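PDB 3R5T: ferric vibriobactin ABC transporter, periplasmic ferric vibriobactin-binding protein from Vibrio cholerae, which binds the iron-loaded siderophore vibriobactin in the periplasm and probably delivers it to an ABC transporter for import. Local coordinates for residues Lys250-Pro253 with Ser254-Arg257. Sequence-based numbering, arbitrary orientation.
Sequences KNLP and SIQR
Pro253 O is gripped twice by Arg257, once through the backbone and once through the side chain. Arg257 N donates to Pro253 O at 3.0 Å, tilted out of the carbonyl plane, and Arg257 NH1 reaches the same Pro253 O at 3.1 Å from the opposite face, well above that plane. The arginine chain runs extended from CG to NE, then turns about the CD-NE bond (chi4 75°), bringing NH1 back beside Pro253. Pro253 O lies almost in the guanidinium plane, and the edge of the guanidinium faces Pro253 CA. Beyond the ring, Pro253 touches Gln226 and the arginine side chain reaches Glu228.

One residue back, Gln256 N points nearly straight at Leu252 O, 2.8 Å away. These two i to i+4 backbone bonds define the single short turn of helix 253-256, with Leu252 as N-cap and Pro253 as first helical residue, where its missing N-H costs no helix bond. The turn links helix 237-244 to strand 260-264, an outermost strand of the mixed sheet, at the periphery of the protein.

On the inner side, Leu252 CB meets Ile255 CB at 4.2 Å, and both side chains pack on Phe243. Ser254 OG, turned between its own N and carbonyl carbon (chi1 57°), hydrogen-bonds Thr230 OG1 of strand 229-233. Toward the exposed side, Gln256 runs extended beyond CG alongside the preceding loop: its CG lies 3.3 Å from Leu252 O. Gln256 CD lies 3.4 Å from Asn251 O, and the two side-chain amides, their planes 67° apart, make no hydrogen bond with each other.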
loop_
_atom_site.group_PDB
_atom_site.type_symbol
_atom_site.label_atom_id
_atom_site.label_comp_id
_atom_site.label_asym_id
_atom_site.label_seq_id
_atom_site.Cartn_x
_atom_site.Cartn_y
_atom_site.Cartn_z
ATOM N N LYS A 250 7.564 -11.989 25.059
ATOM C CA LYS A 250 6.992 -13.274 25.441
ATOM C C LYS A 250 5.594 -13.171 26.054
ATOM O O LYS A 250 4.800 -14.111 25.968
ATOM C CB LYS A 250 7.945 -14.030 26.385
ATOM C CG LYS A 250 8.250 -13.321 27.711
ATOM C CD LYS A 250 8.998 -14.230 28.706
ATOM C CE LYS A 250 10.479 -14.361 28.380
ATOM N NZ LYS A 250 11.277 -13.134 28.672
ATOM N N ASN A 251 5.290 -12.028 26.650
ATOM C CA ASN A 251 4.016 -11.874 27.353
ATOM C C ASN A 251 2.934 -11.143 26.548
ATOM O O ASN A 251 1.853 -10.846 27.065
ATOM C CB ASN A 251 4.244 -11.228 28.721
ATOM C CG ASN A 251 4.953 -12.158 29.679
ATOM O OD1 ASN A 251 4.639 -13.349 29.742
ATOM N ND2 ASN A 251 5.920 -11.629 30.424
ATOM N N LEU A 252 3.209 -10.864 25.276
ATOM C CA LEU A 252 2.194 -10.257 24.421
ATOM C C LEU A 252 0.985 -11.169 24.306
ATOM O O LEU A 252 1.123 -12.379 24.156
ATOM C CB LEU A 252 2.728 -9.966 23.015
ATOM C CG LEU A 252 3.485 -8.658 22.802
ATOM C CD1 LEU A 252 3.868 -8.508 21.332
ATOM C CD2 LEU A 252 2.662 -7.473 23.259
ATOM N N PRO A 253 -0.220 -10.593 24.376
ATOM C CA PRO A 253 -1.398 -11.452 24.255
ATOM C C PRO A 253 -1.401 -12.293 22.980
ATOM O O PRO A 253 -1.773 -13.468 23.025
ATOM C CB PRO A 253 -2.564 -10.453 24.260
ATOM C CG PRO A 253 -2.031 -9.268 25.011
ATOM C CD PRO A 253 -0.568 -9.192 24.673
ATOM N N SER A 254 -0.968 -11.714 21.860
ATOM C CA SER A 254 -0.965 -12.449 20.601
ATOM C C SER A 254 0.052 -13.595 20.592
ATOM O O SER A 254 -0.195 -14.648 20.002
ATOM C CB SER A 254 -0.743 -11.492 19.431
ATOM O OG SER A 254 0.472 -10.776 19.595
ATOM N N ILE A 255 1.194 -13.388 21.245
ATOM C CA ILE A 255 2.187 -14.450 21.418
ATOM C C ILE A 255 1.725 -15.520 22.418
ATOM O O ILE A 255 1.869 -16.715 22.170
ATOM C CB ILE A 255 3.573 -13.876 21.793
ATOM C CG1 ILE A 255 4.166 -13.139 20.590
ATOM C CG2 ILE A 255 4.505 -14.983 22.232
ATOM C CD1 ILE A 255 5.479 -12.426 20.897
ATOM N N GLN A 256 1.142 -15.096 23.534
ATOM C CA GLN A 256 0.592 -16.046 24.493
ATOM C C GLN A 256 -0.440 -16.962 23.832
ATOM O O GLN A 256 -0.466 -18.167 24.086
ATOM C CB GLN A 256 -0.018 -15.309 25.684
ATOM C CG GLN A 256 1.025 -14.630 26.560
ATOM C CD GLN A 256 0.405 -13.806 27.674
ATOM O OE1 GLN A 256 -0.618 -13.150 27.481
ATOM N NE2 GLN A 256 1.031 -13.828 28.846
ATOM N N ARG A 257 -1.272 -16.395 22.965
ATOM C CA ARG A 257 -2.304 -17.172 22.286
ATOM C C ARG A 257 -1.811 -17.800 20.983
ATOM O O ARG A 257 -2.576 -18.472 20.286
ATOM C CB ARG A 257 -3.533 -16.310 22.007
ATOM C CG ARG A 257 -4.161 -15.700 23.249
ATOM C CD ARG A 257 -5.182 -14.634 22.869
ATOM N NE ARG A 257 -5.956 -14.178 24.021
ATOM C CZ ARG A 257 -5.482 -13.370 24.966
ATOM N NH1 ARG A 257 -4.229 -12.937 24.903
ATOM N NH2 ARG A 257 -6.257 -13.002 25.976
#